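Local atomic coordinates of putative phosphomannomutase (Thermus thermophilus, PDB entry 1TUO), a protein that probably interconverts sugar phosphates as a magnesium-dependent phosphomutase, perhaps acting on pentose phosphates. Residues A[54-58]-A[59-63]; A[89-92]-A[93-97]; A[413-416]-A[417-421]; A[443-447]-A[448-452]. All coordinates share one frame; numbering follows the deposited sequence.

Interaction 1 of 4, residues A[54-58]-A[59-63]; sequences GHDTR and FLADA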
loop_
_atom_site.group_PDB
_atom_site.type_symbol
_atom_site.label_atom_id
_atom_site.label_comp_id
_atom_site.label_asym_id
_atom_site.label_seq_id
_atom_site.Cartn_x
_atom_site.Cartn_y
_atom_site.Cartn_z
ATOM N N GLY A 54 14.552 7.085 -4.146
ATOM C CA GLY A 54 14.476 6.668 -2.760
ATOM C C GLY A 54 14.695 5.171 -2.668
ATOM O O GLY A 54 14.708 4.482 -3.690
ATOM N N HIS A 55 14.878 4.662 -1.451
ATOM C CA HIS A 55 15.072 3.222 -1.261
ATOM C C HIS A 55 14.518 2.794 0.091
ATOM O O HIS A 55 14.335 3.630 0.969
ATOM C CB HIS A 55 16.560 2.885 -1.333
ATOM C CG HIS A 55 17.370 3.487 -0.228
ATOM N ND1 HIS A 55 17.520 2.883 1.003
ATOM C CD2 HIS A 55 18.089 4.633 -0.176
ATOM C CE1 HIS A 55 18.297 3.632 1.765
ATOM N NE2 HIS A 55 18.657 4.698 1.073
ATOM N N ASP A 56 14.241 1.499 0.255
ATOM C CA ASP A 56 13.733 1.009 1.532
ATOM C C ASP A 56 14.867 0.358 2.326
ATOM O O ASP A 56 16.024 0.728 2.140
ATOM C CB ASP A 56 12.546 0.055 1.335
ATOM C CG ASP A 56 12.887 -1.183 0.531
ATOM O OD1 ASP A 56 11.929 -1.887 0.140
ATOM O OD2 ASP A 56 14.082 -1.463 0.295
ATOM N N THR A 57 14.547 -0.585 3.209
ATOM C CA THR A 57 15.589 -1.213 4.025
ATOM C C THR A 57 16.126 -2.522 3.471
ATOM O O THR A 57 16.933 -3.186 4.129
ATOM C CB THR A 57 15.091 -1.502 5.454
ATOM O OG1 THR A 57 14.080 -2.518 5.407
ATOM C CG2 THR A 57 14.507 -0.243 6.080
ATOM N N ARG A 58 15.701 -2.893 2.269
ATOM C CA ARG A 58 16.173 -4.144 1.676
ATOM C C ARG A 58 17.677 -4.135 1.457
ATOM O O ARG A 58 18.286 -3.080 1.326
ATOM C CB ARG A 58 15.421 -4.410 0.375
ATOM C CG ARG A 58 13.989 -4.808 0.638
ATOM C CD ARG A 58 13.083 -4.813 -0.587
ATOM N NE ARG A 58 11.721 -5.105 -0.136
ATOM C CZ ARG A 58 11.232 -6.332 0.006
ATOM N NH1 ARG A 58 11.979 -7.389 -0.297
ATOM N NH2 ARG A 58 10.021 -6.512 0.515
ATOM N N PHE A 59 18.278 -5.324 1.444
ATOM C CA PHE A 59 19.721 -5.446 1.278
ATOM C C PHE A 59 20.200 -4.780 -0.014
ATOM O O PHE A 59 19.677 -5.044 -1.090
ATOM C CB PHE A 59 20.121 -6.928 1.292
ATOM C CG PHE A 59 21.602 -7.153 1.448
ATOM C CD1 PHE A 59 22.216 -6.998 2.689
ATOM C CD2 PHE A 59 22.381 -7.511 0.352
ATOM C CE1 PHE A 59 23.598 -7.199 2.837
ATOM C CE2 PHE A 59 23.764 -7.715 0.491
ATOM C CZ PHE A 59 24.369 -7.557 1.731
ATOM N N LEU A 60 21.198 -3.909 0.118
ATOM C CA LEU A 60 21.776 -3.175 -1.005
ATOM C C LEU A 60 20.830 -2.175 -1.669
ATOM O O LEU A 60 21.198 -1.556 -2.667
ATOM C CB LEU A 60 22.305 -4.137 -2.077
ATOM C CG LEU A 60 23.632 -4.844 -1.784
ATOM C CD1 LEU A 60 23.882 -5.889 -2.859
ATOM C CD2 LEU A 60 24.769 -3.827 -1.738
ATOM N N ALA A 61 19.628 -1.993 -1.124
ATOM C CA ALA A 61 18.701 -1.039 -1.743
ATOM C C ALA A 61 19.351 0.339 -1.798
ATOM O O ALA A 61 19.183 1.091 -2.772
ATOM C CB ALA A 61 17.395 -0.976 -0.953
ATOM N N ASP A 62 20.095 0.671 -0.747
ATOM C CA ASP A 62 20.788 1.948 -0.685
ATOM C C ASP A 62 21.834 2.047 -1.793
ATOM O O ASP A 62 21.926 3.064 -2.487
ATOM C CB ASP A 62 21.421 2.155 0.708
ATOM C CG ASP A 62 22.362 1.020 1.135
ATOM O OD1 ASP A 62 22.401 -0.059 0.504
ATOM O OD2 ASP A 62 23.066 1.221 2.149
ATOM N N ALA A 63 22.611 0.983 -1.978
ATOM C CA ALA A 63 23.636 0.981 -3.020
ATOM C C ALA A 63 23.023 1.068 -4.420
ATOM O O ALA A 63 23.549 1.765 -5.295
ATOM C CB ALA A 63 24.504 -0.274 -2.902
HETATM O O HOH W 1 19.642 -0.572 1.988
#
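His55 lies over the first turn of helix 61-75. His55 CB rests 3.5 Å from Ala61 O. With chi1 at 65°, CG sits between the backbone N and the carbonyl carbon, which swings the imidazole over Asp62. Asp62 CA stands 3.7 Å from the centroid of the His55 ring, almost on the ring normal, a CH-pi contact, and His55 CE1 meets Asp62 CB at 3.6 Å. His55 ND1 donates to the carbonyl of the next residue, Asp56 O, at 2.9 Å, the acceptor close to the ring plane; this bond fixes the ring's rotation. Between strand and helix the chain makes a type II turn, closed by Ala61 N to Arg58 O at 3.0 Å, and a water bridges Arg58 O to Asp62 N. An Asx turn precedes it, Asp56 OD2 accepting from Arg58 N at 2.9 Å, while Asp56 OD1 accepts from the Thr107 hydroxyl. The Arg58 guanidinium reaches the backbone carbonyls of Ser109, Asn111, Pro112 and Tyr115. The whole forms the first corner of the beta-alpha-beta unit of strand 50-55, helix 61-75 and strand 78-82, with Ala61 packed on Leu116 of strand 115-122.

Interaction 2 of 4, residues A[89-92]-A[93-97]; sequences PLLS and FAVRH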
loop_
_atom_site.group_PDB
_atom_site.type_symbol
_atom_site.label_atom_id
_atom_site.label_comp_id
_atom_site.label_asym_id
_atom_site.label_seq_id
_atom_site.Cartn_x
_atom_site.Cartn_y
_atom_site.Cartn_z
ATOM N N PRO A 89 5.437 6.348 0.283
ATOM C CA PRO A 89 4.698 7.617 0.241
ATOM C C PRO A 89 5.560 8.867 0.417
ATOM O O PRO A 89 5.221 9.922 -0.117
ATOM C CB PRO A 89 3.646 7.453 1.342
ATOM C CG PRO A 89 4.231 6.387 2.251
ATOM C CD PRO A 89 4.833 5.430 1.263
ATOM N N LEU A 90 6.666 8.769 1.156
ATOM C CA LEU A 90 7.538 9.933 1.319
ATOM C C LEU A 90 8.210 10.230 -0.029
ATOM O O LEU A 90 8.363 11.390 -0.427
ATOM C CB LEU A 90 8.612 9.683 2.386
ATOM C CG LEU A 90 9.725 10.743 2.490
ATOM C CD1 LEU A 90 9.100 12.116 2.702
ATOM C CD2 LEU A 90 10.673 10.402 3.639
ATOM N N LEU A 91 8.619 9.183 -0.738
ATOM C CA LEU A 91 9.245 9.390 -2.037
ATOM C C LEU A 91 8.227 10.009 -2.994
ATOM O O LEU A 91 8.528 10.974 -3.701
ATOM C CB LEU A 91 9.782 8.060 -2.584
ATOM C CG LEU A 91 10.494 8.011 -3.947
ATOM C CD1 LEU A 91 9.465 7.970 -5.065
ATOM C CD2 LEU A 91 11.437 9.197 -4.098
ATOM N N SER A 92 7.009 9.481 -3.001
ATOM C CA SER A 92 5.978 10.020 -3.885
ATOM C C SER A 92 5.668 11.469 -3.512
ATOM O O SER A 92 5.466 12.320 -4.380
ATOM C CB SER A 92 4.712 9.165 -3.818
ATOM O OG SER A 92 4.953 7.871 -4.360
ATOM N N PHE A 93 5.649 11.754 -2.218
ATOM C CA PHE A 93 5.393 13.116 -1.768
ATOM C C PHE A 93 6.517 14.035 -2.249
ATOM O O PHE A 93 6.267 15.142 -2.733
ATOM C CB PHE A 93 5.334 13.173 -0.242
ATOM C CG PHE A 93 5.586 14.548 0.316
ATOM C CD1 PHE A 93 4.606 15.535 0.247
ATOM C CD2 PHE A 93 6.825 14.868 0.857
ATOM C CE1 PHE A 93 4.866 16.829 0.714
ATOM C CE2 PHE A 93 7.095 16.152 1.324
ATOM C CZ PHE A 93 6.108 17.134 1.251
ATOM N N ALA A 94 7.756 13.571 -2.104
ATOM C CA ALA A 94 8.920 14.354 -2.501
ATOM C C ALA A 94 8.861 14.727 -3.978
ATOM O O ALA A 94 9.216 15.839 -4.367
ATOM C CB ALA A 94 10.193 13.576 -2.202
ATOM N N VAL A 95 8.412 13.795 -4.806
ATOM C CA VAL A 95 8.314 14.066 -6.232
ATOM C C VAL A 95 7.409 15.269 -6.496
ATOM O O VAL A 95 7.759 16.166 -7.259
ATOM C CB VAL A 95 7.755 12.848 -6.989
ATOM C CG1 VAL A 95 7.379 13.244 -8.411
ATOM C CG2 VAL A 95 8.802 11.736 -7.012
ATOM N N ARG A 96 6.247 15.284 -5.857
ATOM C CA ARG A 96 5.296 16.369 -6.061
ATOM C C ARG A 96 5.769 17.653 -5.379
ATOM O O ARG A 96 5.692 18.746 -5.954
ATOM C CB ARG A 96 3.925 15.952 -5.523
ATOM C CG ARG A 96 2.822 16.977 -5.712
ATOM C CD ARG A 96 1.542 16.509 -5.035
ATOM N NE ARG A 96 0.551 17.573 -4.907
ATOM C CZ ARG A 96 -0.612 16.901 -4.833
ATOM N NH1 ARG A 96 -0.885 15.611 -4.740
ATOM N NH2 ARG A 96 -1.535 17.808 -4.505
ATOM N N HIS A 97 6.280 17.514 -4.161
ATOM C CA HIS A 97 6.750 18.663 -3.392
ATOM C C HIS A 97 7.901 19.404 -4.070
ATOM O O HIS A 97 7.961 20.637 -4.041
ATOM C CB HIS A 97 7.178 18.209 -1.995
ATOM C CG HIS A 97 7.492 19.335 -1.059
ATOM N ND1 HIS A 97 8.779 19.677 -0.706
ATOM C CD2 HIS A 97 6.680 20.194 -0.397
ATOM C CE1 HIS A 97 8.747 20.694 0.137
ATOM N NE2 HIS A 97 7.485 21.027 0.341
#
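Phe93 N donates to Pro89 O at 2.8 Å, and Ala94 N to Leu90 O at the same 2.8 Å, two rungs of an i to i+4 ladder. Val95 N continues it to Leu91 O at 3.0 Å; the next, Arg96 N to Ser92 O at 3.4 Å, is weak, but the ladder goes on with His97 N to Phe93 O. The Ser92 hydroxyl hydrogen-bonds to Glu345, with a weak second bond to Thr88 O one turn back in the helix. Outside the backbone bonds the apolar side chains take over. CG of Phe93, anti to the backbone N (chi1 159°), carries the ring so that Phe93 CD2 meets Leu90 CD1 at 4.0 Å, the two side chains crossing at a slant. Leu90 O lies at the ring's edge, while one face receives His97 CB, offset toward the rim. On another side of the helix Leu91 CD1 meets Val95 CG2 at 4.3 Å, a looser pairing one turn apart. Leu91, Ala94 and Val95 all press on Val52 of strand 50-55, and Phe93 packs on Ala159 and Ala163 of helix 157-165. Such a division is typical of a helix packed within an alpha/beta/alpha sandwich, here domain I of the phosphohexomutase fold.

Interaction 3 of 4, residues A[413-416]-A[417-421]; sequences VDTL and DGVKW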
loop_
_atom_site.group_PDB
_atom_site.type_symbol
_atom_site.label_atom_id
_atom_site.label_comp_id
_atom_site.label_asym_id
_atom_site.label_seq_id
_atom_site.Cartn_x
_atom_site.Cartn_y
_atom_site.Cartn_z
ATOM N N VAL A 413 -22.278 -14.286 -12.334
ATOM C CA VAL A 413 -20.821 -14.292 -12.412
ATOM C C VAL A 413 -20.310 -12.965 -12.971
ATOM O O VAL A 413 -20.985 -12.325 -13.774
ATOM C CB VAL A 413 -20.325 -15.433 -13.325
ATOM C CG1 VAL A 413 -18.814 -15.397 -13.442
ATOM C CG2 VAL A 413 -20.787 -16.771 -12.775
ATOM N N ASP A 414 -19.118 -12.562 -12.544
ATOM C CA ASP A 414 -18.510 -11.313 -13.002
ATOM C C ASP A 414 -17.059 -11.594 -13.380
ATOM O O ASP A 414 -16.253 -12.002 -12.539
ATOM C CB ASP A 414 -18.597 -10.258 -11.891
ATOM C CG ASP A 414 -18.164 -8.868 -12.349
ATOM O OD1 ASP A 414 -18.501 -7.892 -11.644
ATOM O OD2 ASP A 414 -17.486 -8.748 -13.393
ATOM N N THR A 415 -16.728 -11.380 -14.652
ATOM C CA THR A 415 -15.380 -11.636 -15.144
ATOM C C THR A 415 -14.544 -10.389 -15.439
ATOM O O THR A 415 -13.659 -10.418 -16.293
ATOM C CB THR A 415 -15.421 -12.518 -16.425
ATOM O OG1 THR A 415 -16.282 -11.916 -17.402
ATOM C CG2 THR A 415 -15.945 -13.909 -16.098
ATOM N N LEU A 416 -14.808 -9.303 -14.722
ATOM C CA LEU A 416 -14.058 -8.062 -14.927
ATOM C C LEU A 416 -12.549 -8.289 -14.870
ATOM O O LEU A 416 -11.802 -7.802 -15.715
ATOM C CB LEU A 416 -14.445 -7.025 -13.866
ATOM C CG LEU A 416 -13.710 -5.679 -13.922
ATOM C CD1 LEU A 416 -14.003 -4.985 -15.246
ATOM C CD2 LEU A 416 -14.148 -4.807 -12.761
ATOM N N ASP A 417 -12.109 -9.032 -13.862
ATOM C CA ASP A 417 -10.695 -9.318 -13.670
ATOM C C ASP A 417 -10.611 -10.663 -12.959
ATOM O O ASP A 417 -10.689 -10.741 -11.732
ATOM C CB ASP A 417 -10.063 -8.203 -12.833
ATOM C CG ASP A 417 -8.589 -8.417 -12.585
ATOM O OD1 ASP A 417 -7.903 -8.969 -13.471
ATOM O OD2 ASP A 417 -8.110 -8.017 -11.503
ATOM N N GLY A 418 -10.452 -11.721 -13.750
ATOM C CA GLY A 418 -10.410 -13.063 -13.203
ATOM C C GLY A 418 -11.821 -13.590 -13.360
ATOM O O GLY A 418 -12.505 -13.227 -14.319
ATOM N N VAL A 419 -12.272 -14.434 -12.438
ATOM C CA VAL A 419 -13.627 -14.967 -12.508
ATOM C C VAL A 419 -14.251 -14.955 -11.119
ATOM O O VAL A 419 -13.747 -15.601 -10.203
ATOM C CB VAL A 419 -13.643 -16.417 -13.041
ATOM C CG1 VAL A 419 -15.077 -16.876 -13.228
ATOM C CG2 VAL A 419 -12.871 -16.507 -14.350
ATOM N N LYS A 420 -15.345 -14.216 -10.962
ATOM C CA LYS A 420 -16.013 -14.131 -9.673
ATOM C C LYS A 420 -17.403 -14.743 -9.693
ATOM O O LYS A 420 -18.276 -14.300 -10.440
ATOM C CB LYS A 420 -16.114 -12.666 -9.215
ATOM C CG LYS A 420 -16.778 -12.491 -7.847
ATOM C CD LYS A 420 -16.926 -11.026 -7.434
ATOM C CE LYS A 420 -15.583 -10.343 -7.229
ATOM N NZ LYS A 420 -15.741 -8.931 -6.759
ATOM N N TRP A 421 -17.602 -15.778 -8.879
ATOM C CA TRP A 421 -18.907 -16.414 -8.781
ATOM C C TRP A 421 -19.676 -15.689 -7.692
ATOM O O TRP A 421 -19.209 -15.566 -6.556
ATOM C CB TRP A 421 -18.778 -17.903 -8.441
ATOM C CG TRP A 421 -18.311 -18.741 -9.597
ATOM C CD1 TRP A 421 -18.395 -18.425 -10.923
ATOM C CD2 TRP A 421 -17.730 -20.050 -9.533
ATOM N NE1 TRP A 421 -17.904 -19.454 -11.689
ATOM C CE2 TRP A 421 -17.490 -20.464 -10.862
ATOM C CE3 TRP A 421 -17.390 -20.914 -8.482
ATOM C CZ2 TRP A 421 -16.923 -21.707 -11.170
ATOM C CZ3 TRP A 421 -16.826 -22.152 -8.790
ATOM C CH2 TRP A 421 -16.599 -22.533 -10.123
#
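Asp414 and Lys420 face each other as an antiparallel hydrogen-bonded pair, and two backbone bonds join them: Asp414 N to Lys420 O and Lys420 N to Asp414 O, both 2.9 Å. Next along the strands, Val413 and Trp421 form a non-hydrogen-bonded pair, with Val413 CA also making a CA-H...O contact to Lys420 O. Their side chains run alongside one another in the same sense. Val413 CG2, beside the backbone N, comes to 3.4 Å from Trp421 CD1, an atom of the five-membered ring, approached obliquely. Val413 CG1, anti to the N (chi1 178°), lies next to Lys420 O and reaches both Val419 CG1 and Trp421 CD1 at 4.0 Å.

The loop is set by a second layer of bonds. Asp414 OD2 accepts from Leu416 N at 3.0 Å, an Asx turn in which the donor approaches on the anti side and well out of the carboxylate plane, and Thr415 CA makes a CA-H...O contact with Gly418 O at 3.4 Å. Gly418, at phi 97° and psi -147°, adopts a backbone shape that calls for glycine. Farther out, Asp417 OD2 meets Arg431 in a salt bridge and also accepts from Val313 N. Lys420 bends at chi3 and sends NZ to Phe291 O, with cation-pi contacts to Phe291 and Trp427; Trp421 meets Phe430 edge to face.

Chemically, the backbone and one carboxylate shape the turn, whereas the charged ends of Asp417 and Lys420 are spent on partners beyond the hairpin, tying the turn both to its sheet and to the region around Phe291 and Val313.

Interaction 4 of 4, residues A[443-447]-A[448-452]; sequences VEAQS and PELVR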
loop_
_atom_site.group_PDB
_atom_site.type_symbol
_atom_site.label_atom_id
_atom_site.label_comp_id
_atom_site.label_asym_id
_atom_site.label_seq_id
_atom_site.Cartn_x
_atom_site.Cartn_y
_atom_site.Cartn_z
ATOM N N VAL A 443 -12.164 -15.243 -1.003
ATOM C CA VAL A 443 -13.520 -15.547 -0.580
ATOM C C VAL A 443 -14.029 -14.638 0.519
ATOM O O VAL A 443 -13.335 -14.380 1.506
ATOM C CB VAL A 443 -13.656 -17.016 -0.072
ATOM C CG1 VAL A 443 -15.043 -17.242 0.513
ATOM C CG2 VAL A 443 -13.426 -17.994 -1.222
ATOM N N GLU A 444 -15.245 -14.135 0.317
ATOM C CA GLU A 444 -15.914 -13.323 1.315
ATOM C C GLU A 444 -17.264 -13.982 1.563
ATOM O O GLU A 444 -17.972 -14.351 0.619
ATOM C CB GLU A 444 -16.140 -11.883 0.841
ATOM C CG GLU A 444 -16.971 -11.098 1.848
ATOM C CD GLU A 444 -17.010 -9.612 1.576
ATOM O OE1 GLU A 444 -17.131 -9.225 0.394
ATOM O OE2 GLU A 444 -16.938 -8.836 2.554
ATOM N N ALA A 445 -17.610 -14.143 2.836
ATOM C CA ALA A 445 -18.880 -14.745 3.218
ATOM C C ALA A 445 -19.302 -14.197 4.577
ATOM O O ALA A 445 -18.568 -13.424 5.196
ATOM C CB ALA A 445 -18.752 -16.269 3.267
ATOM N N GLN A 446 -20.475 -14.610 5.043
ATOM C CA GLN A 446 -21.011 -14.133 6.312
ATOM C C GLN A 446 -20.295 -14.628 7.568
ATOM O O GLN A 446 -20.350 -13.974 8.607
ATOM C CB GLN A 446 -22.497 -14.483 6.408
ATOM C CG GLN A 446 -23.349 -13.406 7.067
ATOM C CD GLN A 446 -23.517 -12.167 6.195
ATOM O OE1 GLN A 446 -24.176 -11.201 6.587
ATOM N NE2 GLN A 446 -22.924 -12.191 5.004
ATOM N N SER A 447 -19.619 -15.770 7.480
ATOM C CA SER A 447 -18.918 -16.312 8.641
ATOM C C SER A 447 -17.586 -16.927 8.241
ATOM O O SER A 447 -17.380 -17.270 7.076
ATOM C CB SER A 447 -19.770 -17.388 9.311
ATOM O OG SER A 447 -19.908 -18.509 8.451
ATOM N N PRO A 448 -16.660 -17.075 9.204
ATOM C CA PRO A 448 -15.362 -17.665 8.874
ATOM C C PRO A 448 -15.550 -19.136 8.502
ATOM O O PRO A 448 -14.778 -19.687 7.725
ATOM C CB PRO A 448 -14.562 -17.514 10.169
ATOM C CG PRO A 448 -15.229 -16.361 10.869
ATOM C CD PRO A 448 -16.685 -16.607 10.602
ATOM N N GLU A 449 -16.577 -19.766 9.070
ATOM C CA GLU A 449 -16.839 -21.171 8.785
ATOM C C GLU A 449 -17.274 -21.370 7.348
ATOM O O GLU A 449 -16.842 -22.322 6.694
ATOM C CB GLU A 449 -17.907 -21.738 9.731
ATOM C CG GLU A 449 -17.406 -21.901 11.157
ATOM C CD GLU A 449 -17.107 -20.574 11.819
ATOM O OE1 GLU A 449 -16.125 -20.505 12.588
ATOM O OE2 GLU A 449 -17.857 -19.603 11.574
ATOM N N LEU A 450 -18.123 -20.473 6.854
ATOM C CA LEU A 450 -18.589 -20.578 5.474
ATOM C C LEU A 450 -17.449 -20.232 4.533
ATOM O O LEU A 450 -17.326 -20.814 3.453
ATOM C CB LEU A 450 -19.771 -19.643 5.220
ATOM C CG LEU A 450 -20.301 -19.689 3.782
ATOM C CD1 LEU A 450 -20.689 -21.125 3.411
ATOM C CD2 LEU A 450 -21.502 -18.773 3.652
ATOM N N VAL A 451 -16.623 -19.270 4.932
ATOM C CA VAL A 451 -15.472 -18.898 4.125
ATOM C C VAL A 451 -14.599 -20.142 3.942
ATOM O O VAL A 451 -14.210 -20.477 2.825
ATOM C CB VAL A 451 -14.630 -17.796 4.812
ATOM C CG1 VAL A 451 -13.287 -17.628 4.103
ATOM C CG2 VAL A 451 -15.400 -16.485 4.793
ATOM N N ARG A 452 -14.306 -20.835 5.042
ATOM C CA ARG A 452 -13.470 -22.032 4.964
ATOM C C ARG A 452 -14.111 -23.141 4.130
ATOM O O ARG A 452 -13.426 -23.802 3.344
ATOM C CB ARG A 452 -13.143 -22.560 6.369
ATOM C CG ARG A 452 -12.319 -23.855 6.380
ATOM C CD ARG A 452 -10.987 -23.704 5.640
ATOM N NE ARG A 452 -10.201 -24.942 5.637
ATOM C CZ ARG A 452 -9.588 -25.453 6.703
ATOM N NH1 ARG A 452 -9.655 -24.838 7.876
ATOM N NH2 ARG A 452 -8.915 -26.594 6.598
#
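Ser447 and Leu450 make the polar bond that starts the helix: Leu450 N donates to Ser447 OG at 3.1 Å, with an N-H...O angle of 156°. Ser447 is the N-cap. Its chi1 of 66° keeps OG close over its own backbone, facing the helix amides, from where the hydroxyl can reach the one three residues on. The carbonyl of the same residue is used too, since Val451 N donates to Ser447 O at 3.0 Å, so side chain and backbone of one serine satisfy two successive amides of the first turn. Glu449 folds back at chi2, bringing OE2 of Glu449 to 3.7 Å from Ser447 CB, alongside the cap.

Strand 440-445 here runs into helix 448-459 through a tight connection, and the helix turns back over the sheet: the axes of 443-445 and 448-452 approach to 7.4 Å with their directions 142° apart. The last strand and last helix of the C-terminal domain thus pack against each other, strand 440-445 lying between strands 382-386 and 426-431 of the antiparallel sheet.

The apolar contacts fill the space between the two elements. Ala445 CB touches Leu450 CD2 and Val451 CG2, each at 3.7 Å, so one methyl meets two consecutive residues of the helix. Val443 and Val451 pass antiparallel to each other, their CG1 atoms 4.0 Å apart. Val443 and Ala445 also pack on Leu454, farther along the helix, and Val451 reaches Ala382 and Asp384 of the neighbouring strand. Glu444, between Val443 and Ala445, points away from the helix, and its carboxylate accepts from Thr294, His381 and Trp295 N.

Interactions 1 and 2 belong to domain I and share strand 50-55: interaction 1 sits at its end, while the helix of interaction 2 lies against it, and the two touch where Leu91 CD2 packs 3.8 Å from Gly54 N. Interactions 3 and 4 stand across the chain's centre, both on the five-stranded sheet of the C-terminal domain, centres about 18 Å apart. Burial orders their chemistry. Interaction 2 is the buried one, with apolar side chains around a helical ladder; 1 and 4, partly buried, join a strand to a helix, one through a water-bridged type II turn and the other through a serine cap; 3 is a surface hairpin at the sheet's edge.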